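Local coordinates for cytochrome P450 (Picrophilus torridus, PDB 2RFB), which probably acts as a heme-dependent monooxygenase that uses an iron protoporphyrin to place one atom of molecular oxygen into its substrate, at residues A[238-243]-A[249-254]; A[21-26]-A[244-249]; A[27-32]-A[50-55]; A[7-12]-A[258-263]. One frame throughout, in Å; residues are numbered along the deposited sequence.

Contact 1: residues A[238-243]-A[249-254]; sequences RFAAED and KKIKKG. With HEM (protoporphyrin IX containing Fe), chain G.
Backbone donors of Lys253 and Gly254 supply the two hydrogen bonds that join residues 238-243 to 249-254. Gly254 N lies 2.8 Å from Ala240 O in the carbonyl plane, with a nearly straight N-H...O angle of 167°. Lys253 N meets Asp243 OD2 at 2.7 Å, close to the line of the C-O bond; with CG set beside its own backbone N (chi1 -61°), the Asp243 carboxylate swings across to this amide. A CA-H...O contact, Asp243 CA to Ile251 O at 3.3 Å, supplements them.

Apolar packing is slight: Ala240 CB rests against Ile251 CG2 at 4.0 Å. The charges are only loosely matched, since Asp243 OD1 and Lys250 NZ stay 4.5 Å apart, beyond a salt bridge.

The other end of 238-243 serves the heme. Arg238 presents the edge of its guanidinium to one propionate in a two-pronged pairing, NH1 to heme O2A at 2.8 Å and NH2 to heme O1A at 3.1 Å. A leucine in its place would lack both donors and probably leave that propionate without this opposing charge and its two-pronged partner. His293 and Arg59 also hydrogen-bond the heme.

Chemically, then, the exposed turn relies on backbone N-H groups rather than on its lysine ammonium groups, whereas the buried arginine probably stabilises a negatively charged propionate.

Contact 2: residues A[21-26]-A[244-249]; sequences VKHVLM and SYINNK
Ile246 CD1 reaches His23 and Val24 on helix residues 21-26, and this single methyl makes the closest contacts of the pair of segments. It lies 3.7 Å from His23 ND1, at the edge of the imidazole and near the ring plane, and 3.9 Å from Val24 CG2. The Ile246 and Val24 side chains cross at about a right angle, so methyl meets methyl over a small area; 115 Å² is buried in all, and no hydrogen bond spans the gap.

Torsions bring the groups together. The His23 ring swings out opposite its backbone N (chi1 174°), while an extended chi2 of -150° carries Ile246 CD1 toward the helix. The separation fits side-chain packing alone: the axes of 21-26 and 244-246 approach no closer than 10.8 Å, and the nearest CA pair, His23 and Ile246, is 8.8 Å apart.

Ile246 begins the type I' turn of a two-stranded β-hairpin, 244-246 with 249-251, which corresponds to the small β2 hairpin of the P450 fold; helix 18-26 corresponds to its B helix. Two backbone bonds close the turn, Ile246 N to Lys249 O at 2.9 Å and Lys249 N to Ile246 O at 2.6 Å, holding the Ile246 backbone from which the side chain projects toward the helix.

Further out, Phe31 touches His23, Val24 and Ile246 alike, filling in beside the thin methyl contact. Val24 also packs on Val257 and Val259 of strand 256-259, and Leu25 lies against heme-binding Arg238.

Contact 3: residues A[27-32]-A[50-55]; sequences NDKIFS and MDNPEH. With HEM (protoporphyrin IX containing Fe), chain G.
At the start of helix 52-66, which corresponds to the C helix of the P450 fold and carries the heme-binding residue His55, Asp51 reaches across to Ser32 of strand 31-32. Ser32 OG donates to Asp51 OD2 at 2.6 Å, on the syn lone pair, the side facing OD1. Although Asp51 occupies the N-cap position, its side chain makes no capping bond: CG sits beside the backbone N (chi1 -74°), and the carboxylate is spent on Ser32 and the residue after it. Its second oxygen, OD1, takes Ser33 N, so both oxygens are bound by neighbouring residues. Asn34 O is a second acceptor for the Ser32 hydroxyl, whose single hydrogen the two must share or compete for. The helix itself starts through the backbone, with His55 N bonded to Asp51 O at 3.0 Å. With alanine here instead of Asp51, Ser33 N is likely to lose its acceptor and Ser32 OG one of its two, and the strand end could shift from the helix.

The second point of touch is Asp28 with Asn52. Asp28 OD2 approaches Asn52 CB at 3.5 Å, and the carboxylate and amide planes stand 84° apart, so the two flat groups do not stack.

Around this surface contact, His55 meets His293 edge-to-face. Ser32 and Ile30 make backbone bonds with Phe239 and Ala241, pairing strand 31-32 with 239-240, while Phe31 packs between helix 18-26 and strand 244-246.

Contact 4: residues A[7-12]-A[258-263]; sequences VHYDGA and IVYLGS
Ala12 and Ile258 form the tight part of this contact, across the parallel pairing of strands 12-15 and 256-259. These belong to a three-stranded mixed sheet, with 7-9 antiparallel on the other edge of 12-15, that corresponds to the β1 sheet of the P450 fold. Ala12 CB points at Ile258 and touches two of its carbons, CG1 at 3.6 Å and CD1 at 3.8 Å. With CG1 beside the backbone N and chi2 extended (-175°), the isoleucine lays its longer branch against that methyl. The nearest CA atoms are those of Ala12 and Ile258, 6.5 Å apart. Backbone bonds of Ile258 with Trp13 and Val15 hold the strands in place.

The solvent side is much looser. Tyr9, Asp10 and Gly11 are exposed on the type I' turn from Tyr9 to Ala12, where Asp10 and Gly11 both have positive phi. Its two closing bonds are unequal: Tyr9 N to Ala12 O is 3.1 Å, whereas Ala12 N to Tyr9 O is weak at 3.3 Å. Only 97 Å² is buried between the segments, and no hydrogen bond links them directly.

His14 bridges the looser side instead. Its ring stacks on Tyr9, its NE2 is bonded to Tyr9 O, and its ND1 is bonded to Tyr260 OH; the two phenol oxygens, Tyr9 OH and Tyr260 OH, remain 4.5 Å apart.

How the contacts relate
From the N terminus, contact 4 closes the longest loop, bringing the 7-12 turn to 258-263, and the other three contacts are nested inside it. Next, contact 2 joins helix 18-26 to residues 244-249 of the hairpin; contact 3, a short loop from 27-32 to 50-55, is nested within it. Contact 1 follows contact 3 in series but crosses contact 2, their segments alternating and sharing Lys249. Strands knit the group: 31-32 of contact 3 pairs with 239-240 of contact 1, and 244-246 pairs with 249-251. Val21 and Val24 of contact 2 pack on Val259 of contact 4. Contacts 1 and 3 both reach the heme, tying the β region to its propionate side.

Contact 1: residues A[238-243]-A[249-254]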
# COMPACT_ATOMS: atom_id res chain seq x y z
N ARG A 238 12.01 -1.72 12.03
CA ARG A 238 12.81 -2.96 12.07
C ARG A 238 13.71 -2.80 13.26
O ARG A 238 14.13 -1.70 13.57
CB ARG A 238 13.69 -3.19 10.85
CG ARG A 238 12.97 -3.51 9.50
CD ARG A 238 11.98 -4.60 9.65
NE ARG A 238 11.64 -5.34 8.44
CZ ARG A 238 10.61 -5.09 7.64
NH1 ARG A 238 9.82 -4.00 7.79
NH2 ARG A 238 10.38 -5.90 6.63
N PHE A 239 14.00 -3.91 13.92
CA PHE A 239 14.84 -3.85 15.07
C PHE A 239 15.74 -5.03 14.97
O PHE A 239 15.33 -6.15 14.60
CB PHE A 239 13.97 -3.86 16.35
CG PHE A 239 12.93 -2.77 16.37
CD1 PHE A 239 11.75 -2.91 15.68
CD2 PHE A 239 13.18 -1.55 16.99
CE1 PHE A 239 10.82 -1.88 15.62
CE2 PHE A 239 12.25 -0.52 16.93
CZ PHE A 239 11.08 -0.68 16.26
N ALA A 240 16.99 -4.80 15.31
CA ALA A 240 17.96 -5.83 15.29
C ALA A 240 17.65 -6.83 16.43
O ALA A 240 17.66 -6.46 17.61
CB ALA A 240 19.34 -5.22 15.44
N ALA A 241 17.41 -8.09 16.05
CA ALA A 241 17.21 -9.18 17.01
C ALA A 241 18.54 -9.68 17.53
O ALA A 241 18.59 -10.29 18.59
CB ALA A 241 16.41 -10.35 16.37
N GLU A 242 19.61 -9.43 16.78
CA GLU A 242 20.97 -9.78 17.24
C GLU A 242 21.96 -8.86 16.55
O GLU A 242 21.66 -8.31 15.51
CB GLU A 242 21.32 -11.23 16.88
CG GLU A 242 21.41 -11.51 15.38
CD GLU A 242 21.87 -12.94 15.10
OE1 GLU A 242 23.00 -13.32 15.55
OE2 GLU A 242 21.12 -13.69 14.44
N ASP A 243 23.13 -8.71 17.14
CA ASP A 243 24.24 -7.96 16.56
C ASP A 243 24.57 -8.43 15.16
O ASP A 243 24.53 -9.62 14.89
CB ASP A 243 25.48 -8.17 17.43
CG ASP A 243 25.27 -7.68 18.84
OD1 ASP A 243 25.98 -8.14 19.75
OD2 ASP A 243 24.39 -6.81 19.03
N LYS A 249 29.93 -1.75 9.98
CA LYS A 249 29.37 -1.14 11.18
C LYS A 249 28.62 -2.22 11.92
O LYS A 249 27.80 -2.92 11.31
CB LYS A 249 28.32 -0.09 10.77
CG LYS A 249 28.82 1.08 9.92
CD LYS A 249 29.92 1.85 10.67
CE LYS A 249 29.67 3.36 10.57
NZ LYS A 249 30.32 4.05 11.73
N LYS A 250 28.86 -2.32 13.23
CA LYS A 250 28.03 -3.15 14.11
C LYS A 250 26.69 -2.50 14.43
O LYS A 250 26.65 -1.48 15.09
CB LYS A 250 28.77 -3.44 15.40
CG LYS A 250 28.21 -4.59 16.22
CD LYS A 250 29.34 -5.21 17.04
CE LYS A 250 28.94 -6.52 17.73
NZ LYS A 250 30.11 -7.05 18.48
N ILE A 251 25.60 -3.10 13.92
CA ILE A 251 24.23 -2.79 14.34
C ILE A 251 23.93 -3.67 15.54
O ILE A 251 23.81 -4.89 15.40
CB ILE A 251 23.20 -3.17 13.25
CG1 ILE A 251 23.69 -2.79 11.84
CG2 ILE A 251 21.75 -2.64 13.60
CD1 ILE A 251 23.55 -1.32 11.49
N LYS A 252 23.85 -3.07 16.73
CA LYS A 252 23.66 -3.85 17.96
C LYS A 252 22.23 -4.34 18.11
O LYS A 252 21.29 -3.75 17.57
CB LYS A 252 24.06 -3.04 19.19
CG LYS A 252 25.53 -2.66 19.25
CD LYS A 252 25.91 -2.23 20.67
CE LYS A 252 27.11 -1.26 20.69
NZ LYS A 252 26.73 0.05 20.02
N LYS A 253 22.08 -5.44 18.85
CA LYS A 253 20.78 -5.93 19.26
C LYS A 253 19.96 -4.80 19.93
O LYS A 253 20.45 -4.12 20.84
CB LYS A 253 21.00 -7.11 20.22
CG LYS A 253 19.75 -7.87 20.64
CD LYS A 253 20.13 -8.88 21.71
CE LYS A 253 18.91 -9.60 22.29
NZ LYS A 253 19.35 -10.39 23.51
N GLY A 254 18.73 -4.59 19.46
CA GLY A 254 17.83 -3.57 19.98
C GLY A 254 17.67 -2.33 19.11
O GLY A 254 16.67 -1.59 19.22
CHA HEM G . 2.90 -4.88 3.21
CHB HEM G . 3.81 -1.15 0.11
CHC HEM G . -0.80 -1.71 -1.59
CHD HEM G . -1.95 -4.90 1.93
C1A HEM G . 3.54 -3.85 2.49
C2A HEM G . 4.93 -3.48 2.61
C3A HEM G . 5.15 -2.44 1.74
C4A HEM G . 3.92 -2.20 1.07
CMA HEM G . 6.45 -1.56 1.39
CAA HEM G . 5.95 -4.17 3.58
CBA HEM G . 6.00 -3.48 4.97
CGA HEM G . 7.11 -4.19 5.70
O1A HEM G . 7.93 -4.96 5.06
O2A HEM G . 7.18 -3.99 6.93
C1B HEM G . 2.64 -0.99 -0.65
C2B HEM G . 2.46 -0.17 -1.83
C3B HEM G . 1.16 -0.39 -2.22
C4B HEM G . 0.55 -1.30 -1.34
CMB HEM G . 3.63 0.73 -2.42
CAB HEM G . 0.16 0.12 -3.36
CBB HEM G . 0.58 0.69 -4.60
C1C HEM G . -1.59 -2.69 -0.89
C2C HEM G . -2.96 -3.24 -1.09
C3C HEM G . -3.20 -4.10 -0.07
C4C HEM G . -2.08 -4.11 0.78
CMC HEM G . -4.06 -2.97 -2.22
CAC HEM G . -4.50 -4.98 0.15
CBC HEM G . -5.18 -4.96 1.31
C1D HEM G . -0.71 -5.18 2.59
C2D HEM G . -0.54 -6.10 3.70
C3D HEM G . 0.96 -6.03 4.06
C4D HEM G . 1.53 -5.13 3.14
CMD HEM G . -1.62 -6.95 4.44
CAD HEM G . 1.81 -6.75 5.16
CBD HEM G . 2.22 -8.13 4.60
CGD HEM G . 3.02 -8.89 5.61
O1D HEM G . 3.50 -8.24 6.59
O2D HEM G . 3.18 -10.13 5.45
NA HEM G . 2.94 -3.05 1.51
NB HEM G . 1.43 -1.71 -0.38
NC HEM G . -1.11 -3.29 0.27
ND HEM G . 0.55 -4.62 2.29
FE HEM G . 0.96 -3.36 0.82

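Contact 2: residues A[21-26]-A[244-249]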
# COMPACT_ATOMS: atom_id res chain seq x y z
N VAL A 21 19.15 -1.96 1.82
CA VAL A 21 17.71 -2.05 2.10
C VAL A 21 17.28 -3.50 1.94
O VAL A 21 16.69 -4.09 2.85
CB VAL A 21 16.86 -1.07 1.23
CG1 VAL A 21 15.36 -1.33 1.41
CG2 VAL A 21 17.17 0.42 1.59
N LYS A 22 17.65 -4.11 0.82
CA LYS A 22 17.35 -5.53 0.54
C LYS A 22 17.94 -6.52 1.54
O LYS A 22 17.25 -7.48 1.93
CB LYS A 22 17.88 -5.88 -0.83
CG LYS A 22 17.41 -7.18 -1.34
CD LYS A 22 17.74 -7.20 -2.79
CE LYS A 22 17.48 -8.50 -3.37
NZ LYS A 22 18.54 -8.71 -4.40
N HIS A 23 19.20 -6.30 1.95
CA HIS A 23 19.82 -7.14 2.95
C HIS A 23 18.94 -7.07 4.22
O HIS A 23 18.52 -8.09 4.78
CB HIS A 23 21.22 -6.64 3.27
CG HIS A 23 21.87 -7.36 4.41
ND1 HIS A 23 22.03 -6.80 5.66
CD2 HIS A 23 22.35 -8.63 4.50
CE1 HIS A 23 22.62 -7.68 6.46
NE2 HIS A 23 22.82 -8.79 5.79
N VAL A 24 18.62 -5.86 4.65
CA VAL A 24 17.82 -5.74 5.87
C VAL A 24 16.48 -6.47 5.69
O VAL A 24 16.16 -7.35 6.45
CB VAL A 24 17.62 -4.23 6.28
CG1 VAL A 24 16.42 -4.07 7.21
CG2 VAL A 24 18.91 -3.68 6.88
N LEU A 25 15.70 -6.14 4.67
CA LEU A 25 14.36 -6.76 4.52
C LEU A 25 14.43 -8.26 4.29
O LEU A 25 13.55 -8.98 4.69
CB LEU A 25 13.53 -6.08 3.41
CG LEU A 25 13.27 -4.60 3.63
CD1 LEU A 25 12.61 -3.95 2.43
CD2 LEU A 25 12.36 -4.53 4.84
N MET A 26 15.44 -8.75 3.59
CA MET A 26 15.53 -10.21 3.34
C MET A 26 15.97 -10.98 4.60
O MET A 26 15.88 -12.21 4.66
CB MET A 26 16.53 -10.52 2.22
CG MET A 26 16.09 -10.13 0.81
SD MET A 26 14.76 -11.20 0.18
CE MET A 26 15.45 -12.81 0.10
N SER A 244 24.92 -7.50 14.28
CA SER A 244 25.38 -7.82 12.93
C SER A 244 25.92 -6.58 12.25
O SER A 244 25.72 -5.45 12.72
CB SER A 244 24.29 -8.43 12.09
OG SER A 244 23.27 -7.47 11.92
N TYR A 245 26.59 -6.80 11.13
CA TYR A 245 27.39 -5.79 10.50
C TYR A 245 26.84 -5.42 9.15
O TYR A 245 26.43 -6.27 8.37
CB TYR A 245 28.82 -6.30 10.35
CG TYR A 245 29.60 -6.42 11.64
CD1 TYR A 245 29.54 -7.58 12.42
CD2 TYR A 245 30.45 -5.38 12.06
CE1 TYR A 245 30.26 -7.69 13.60
CE2 TYR A 245 31.18 -5.48 13.24
CZ TYR A 245 31.10 -6.63 14.00
OH TYR A 245 31.88 -6.74 15.17
N ILE A 246 26.79 -4.14 8.88
CA ILE A 246 26.51 -3.66 7.54
C ILE A 246 27.64 -2.70 7.22
O ILE A 246 28.10 -1.97 8.11
CB ILE A 246 25.23 -2.97 7.51
CG1 ILE A 246 24.18 -3.91 8.12
CG2 ILE A 246 24.89 -2.47 6.06
CD1 ILE A 246 22.79 -3.73 7.57
N ASN A 247 28.14 -2.72 5.98
CA ASN A 247 29.23 -1.84 5.61
C ASN A 247 30.17 -1.65 6.79
O ASN A 247 30.49 -0.53 7.16
CB ASN A 247 28.69 -0.48 5.11
CG ASN A 247 29.80 0.43 4.64
OD1 ASN A 247 29.97 1.53 5.16
ND2 ASN A 247 30.60 -0.06 3.70
N ASN A 248 30.55 -2.77 7.40
CA ASN A 248 31.53 -2.84 8.51
C ASN A 248 31.21 -2.09 9.81
O ASN A 248 32.10 -1.83 10.63
CB ASN A 248 32.92 -2.45 8.00
CG ASN A 248 33.74 -3.65 7.59
OD1 ASN A 248 34.22 -3.70 6.46
ND2 ASN A 248 33.93 -4.61 8.50
N LYS A 249 29.93 -1.75 9.98
CA LYS A 249 29.37 -1.14 11.18
C LYS A 249 28.62 -2.22 11.92
O LYS A 249 27.80 -2.92 11.31
CB LYS A 249 28.32 -0.09 10.77
CG LYS A 249 28.82 1.08 9.92
CD LYS A 249 29.92 1.85 10.67
CE LYS A 249 29.67 3.36 10.57
NZ LYS A 249 30.32 4.05 11.73

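Contact 3: residues A[27-32]-A[50-55]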
# COMPACT_ATOMS: atom_id res chain seq x y z
N ASN A 27 16.50 -10.27 5.60
CA ASN A 27 17.00 -10.95 6.82
C ASN A 27 16.03 -10.66 8.01
O ASN A 27 16.38 -10.01 9.01
CB ASN A 27 18.49 -10.65 7.09
CG ASN A 27 19.44 -11.34 6.08
OD1 ASN A 27 19.86 -12.48 6.26
ND2 ASN A 27 19.80 -10.62 5.04
N ASP A 28 14.81 -11.16 7.84
CA ASP A 28 13.74 -11.11 8.84
C ASP A 28 14.11 -11.65 10.23
O ASP A 28 13.66 -11.09 11.21
CB ASP A 28 12.51 -11.84 8.30
CG ASP A 28 12.84 -13.24 7.88
OD1 ASP A 28 13.36 -13.44 6.78
OD2 ASP A 28 12.63 -14.17 8.68
N LYS A 29 14.91 -12.73 10.32
CA LYS A 29 15.44 -13.23 11.59
C LYS A 29 16.52 -12.39 12.27
O LYS A 29 16.75 -12.53 13.48
CB LYS A 29 16.03 -14.66 11.44
CG LYS A 29 15.00 -15.72 10.99
CD LYS A 29 15.64 -17.07 10.75
CE LYS A 29 14.56 -18.09 10.35
NZ LYS A 29 15.00 -19.51 10.57
N ILE A 30 17.23 -11.58 11.50
CA ILE A 30 18.20 -10.67 12.08
C ILE A 30 17.47 -9.35 12.40
O ILE A 30 17.64 -8.77 13.51
CB ILE A 30 19.44 -10.45 11.16
CG1 ILE A 30 20.19 -11.78 10.94
CG2 ILE A 30 20.39 -9.43 11.78
CD1 ILE A 30 21.32 -11.74 9.92
N PHE A 31 16.65 -8.89 11.44
CA PHE A 31 15.90 -7.64 11.63
C PHE A 31 14.44 -7.94 11.76
O PHE A 31 13.74 -8.22 10.79
CB PHE A 31 16.20 -6.62 10.54
CG PHE A 31 17.67 -6.39 10.32
CD1 PHE A 31 18.36 -7.08 9.33
CD2 PHE A 31 18.37 -5.49 11.14
CE1 PHE A 31 19.78 -6.89 9.17
CE2 PHE A 31 19.73 -5.29 10.99
CZ PHE A 31 20.44 -5.99 9.98
N SER A 32 13.97 -7.85 13.00
CA SER A 32 12.62 -8.22 13.39
C SER A 32 11.62 -7.14 13.02
O SER A 32 11.99 -6.00 12.79
CB SER A 32 12.62 -8.39 14.90
OG SER A 32 11.31 -8.45 15.39
N MET A 50 4.55 -9.05 13.12
CA MET A 50 4.88 -10.38 13.64
C MET A 50 6.07 -11.00 12.95
O MET A 50 6.23 -10.83 11.75
CB MET A 50 3.72 -11.32 13.45
CG MET A 50 2.59 -11.10 14.39
SD MET A 50 1.23 -12.10 13.81
CE MET A 50 -0.13 -11.36 14.76
N ASP A 51 6.86 -11.76 13.69
CA ASP A 51 8.01 -12.40 13.14
C ASP A 51 7.72 -13.75 12.57
O ASP A 51 6.71 -14.38 12.85
CB ASP A 51 9.17 -12.45 14.13
CG ASP A 51 9.81 -11.09 14.31
OD1 ASP A 51 9.67 -10.20 13.44
OD2 ASP A 51 10.48 -10.88 15.33
N ASN A 52 8.70 -14.18 11.81
CA ASN A 52 8.51 -15.10 10.72
C ASN A 52 7.57 -16.22 10.87
O ASN A 52 6.73 -16.35 9.94
CB ASN A 52 9.83 -15.61 10.12
CG ASN A 52 9.61 -16.41 8.82
OD1 ASN A 52 8.47 -16.44 8.25
ND2 ASN A 52 10.71 -17.07 8.34
N PRO A 53 7.65 -16.99 12.01
CA PRO A 53 6.81 -18.19 12.24
C PRO A 53 5.31 -17.87 12.53
O PRO A 53 4.44 -18.14 11.69
CB PRO A 53 7.51 -18.91 13.41
CG PRO A 53 8.18 -17.81 14.17
CD PRO A 53 8.52 -16.72 13.19
N GLU A 54 4.99 -17.29 13.68
CA GLU A 54 3.63 -16.78 13.88
C GLU A 54 3.06 -15.94 12.70
O GLU A 54 1.85 -15.98 12.42
CB GLU A 54 3.57 -15.96 15.18
CG GLU A 54 2.20 -15.53 15.64
CD GLU A 54 2.22 -14.90 17.03
OE1 GLU A 54 2.53 -15.62 18.02
OE2 GLU A 54 1.93 -13.68 17.15
N HIS A 55 3.93 -15.22 11.99
CA HIS A 55 3.49 -14.36 10.90
C HIS A 55 2.97 -15.16 9.70
O HIS A 55 2.04 -14.73 9.03
CB HIS A 55 4.63 -13.39 10.48
CG HIS A 55 4.68 -13.06 9.01
ND1 HIS A 55 4.26 -11.85 8.50
CD2 HIS A 55 5.10 -13.79 7.95
CE1 HIS A 55 4.44 -11.85 7.19
NE2 HIS A 55 4.95 -13.02 6.83
CHA HEM G . 2.90 -4.88 3.21
CHB HEM G . 3.81 -1.15 0.11
CHC HEM G . -0.80 -1.71 -1.59
CHD HEM G . -1.95 -4.90 1.93
C1A HEM G . 3.54 -3.85 2.49
C2A HEM G . 4.93 -3.48 2.61
C3A HEM G . 5.15 -2.44 1.74
C4A HEM G . 3.92 -2.20 1.07
CMA HEM G . 6.45 -1.56 1.39
CAA HEM G . 5.95 -4.17 3.58
CBA HEM G . 6.00 -3.48 4.97
CGA HEM G . 7.11 -4.19 5.70
O1A HEM G . 7.93 -4.96 5.06
O2A HEM G . 7.18 -3.99 6.93
C1B HEM G . 2.64 -0.99 -0.65
C2B HEM G . 2.46 -0.17 -1.83
C3B HEM G . 1.16 -0.39 -2.22
C4B HEM G . 0.55 -1.30 -1.34
CMB HEM G . 3.63 0.73 -2.42
CAB HEM G . 0.16 0.12 -3.36
CBB HEM G . 0.58 0.69 -4.60
C1C HEM G . -1.59 -2.69 -0.89
C2C HEM G . -2.96 -3.24 -1.09
C3C HEM G . -3.20 -4.10 -0.07
C4C HEM G . -2.08 -4.11 0.78
CMC HEM G . -4.06 -2.97 -2.22
CAC HEM G . -4.50 -4.98 0.15
CBC HEM G . -5.18 -4.96 1.31
C1D HEM G . -0.71 -5.18 2.59
C2D HEM G . -0.54 -6.10 3.70
C3D HEM G . 0.96 -6.03 4.06
C4D HEM G . 1.53 -5.13 3.14
CMD HEM G . -1.62 -6.95 4.44
CAD HEM G . 1.81 -6.75 5.16
CBD HEM G . 2.22 -8.13 4.60
CGD HEM G . 3.02 -8.89 5.61
O1D HEM G . 3.50 -8.24 6.59
O2D HEM G . 3.18 -10.13 5.45
NA HEM G . 2.94 -3.05 1.51
NB HEM G . 1.43 -1.71 -0.38
NC HEM G . -1.11 -3.29 0.27
ND HEM G . 0.55 -4.62 2.29
FE HEM G . 0.96 -3.36 0.82

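Contact 4: residues A[7-12]-A[258-263]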
# COMPACT_ATOMS: atom_id res chain seq x y z
N VAL A 7 23.67 5.48 8.27
CA VAL A 7 24.02 6.41 9.32
C VAL A 7 23.11 6.28 10.55
O VAL A 7 21.92 5.91 10.45
CB VAL A 7 24.06 7.87 8.84
CG1 VAL A 7 25.08 8.05 7.71
CG2 VAL A 7 22.66 8.36 8.43
N HIS A 8 23.68 6.58 11.70
CA HIS A 8 22.93 6.54 12.94
C HIS A 8 22.66 7.96 13.45
O HIS A 8 23.61 8.68 13.76
CB HIS A 8 23.70 5.76 14.03
CG HIS A 8 22.85 5.43 15.22
ND1 HIS A 8 22.63 6.32 16.25
CD2 HIS A 8 22.11 4.33 15.50
CE1 HIS A 8 21.81 5.78 17.13
NE2 HIS A 8 21.48 4.57 16.70
N TYR A 9 21.38 8.33 13.52
CA TYR A 9 20.93 9.54 14.21
C TYR A 9 19.45 9.43 14.58
O TYR A 9 18.70 8.65 13.96
CB TYR A 9 21.17 10.82 13.37
CG TYR A 9 20.25 11.03 12.18
CD1 TYR A 9 19.14 11.90 12.23
CD2 TYR A 9 20.51 10.38 10.97
CE1 TYR A 9 18.31 12.11 11.10
CE2 TYR A 9 19.70 10.57 9.85
CZ TYR A 9 18.61 11.42 9.92
OH TYR A 9 17.83 11.53 8.77
N ASP A 10 19.02 10.26 15.55
CA ASP A 10 17.65 10.22 16.11
C ASP A 10 17.21 8.83 16.60
O ASP A 10 16.09 8.42 16.32
CB ASP A 10 16.63 10.78 15.11
CG ASP A 10 16.81 12.28 14.89
OD1 ASP A 10 15.96 12.93 14.23
OD2 ASP A 10 17.82 12.82 15.40
N GLY A 11 18.09 8.11 17.29
CA GLY A 11 17.80 6.75 17.78
C GLY A 11 17.64 5.57 16.79
O GLY A 11 17.30 4.46 17.22
N ALA A 12 17.91 5.78 15.49
CA ALA A 12 17.84 4.69 14.51
C ALA A 12 18.96 4.76 13.46
O ALA A 12 19.57 5.79 13.24
CB ALA A 12 16.46 4.68 13.80
N ILE A 258 15.90 1.93 10.08
CA ILE A 258 14.94 2.48 9.14
C ILE A 258 15.50 2.38 7.71
O ILE A 258 16.61 2.80 7.42
CB ILE A 258 14.59 3.96 9.42
CG1 ILE A 258 14.29 4.23 10.91
CG2 ILE A 258 13.44 4.41 8.50
CD1 ILE A 258 13.79 5.72 11.23
N VAL A 259 14.67 1.90 6.82
CA VAL A 259 15.04 1.47 5.52
C VAL A 259 14.25 2.35 4.51
O VAL A 259 13.01 2.50 4.63
CB VAL A 259 14.68 -0.02 5.52
CG1 VAL A 259 13.79 -0.39 4.44
CG2 VAL A 259 15.93 -0.91 5.67
N TYR A 260 14.98 2.99 3.58
CA TYR A 260 14.40 3.96 2.68
C TYR A 260 14.20 3.43 1.29
O TYR A 260 15.13 3.36 0.54
CB TYR A 260 15.24 5.22 2.64
CG TYR A 260 15.22 5.99 3.95
CD1 TYR A 260 15.88 5.51 5.05
CD2 TYR A 260 14.54 7.21 4.07
CE1 TYR A 260 15.87 6.21 6.25
CE2 TYR A 260 14.51 7.93 5.28
CZ TYR A 260 15.17 7.43 6.35
OH TYR A 260 15.20 8.11 7.54
N LEU A 261 12.94 3.13 0.94
CA LEU A 261 12.59 2.43 -0.30
C LEU A 261 12.72 3.36 -1.49
O LEU A 261 13.19 2.97 -2.56
CB LEU A 261 11.12 1.94 -0.26
CG LEU A 261 10.74 1.09 0.96
CD1 LEU A 261 9.26 0.68 0.87
CD2 LEU A 261 11.67 -0.17 1.18
N GLY A 262 12.26 4.60 -1.30
CA GLY A 262 12.29 5.54 -2.37
C GLY A 262 13.71 5.80 -2.78
O GLY A 262 14.06 5.85 -3.97
N SER A 263 14.54 5.98 -1.78
CA SER A 263 15.94 6.25 -1.99
C SER A 263 16.65 5.04 -2.63
O SER A 263 17.46 5.23 -3.56
CB SER A 263 16.56 6.67 -0.66
OG SER A 263 17.93 6.94 -0.79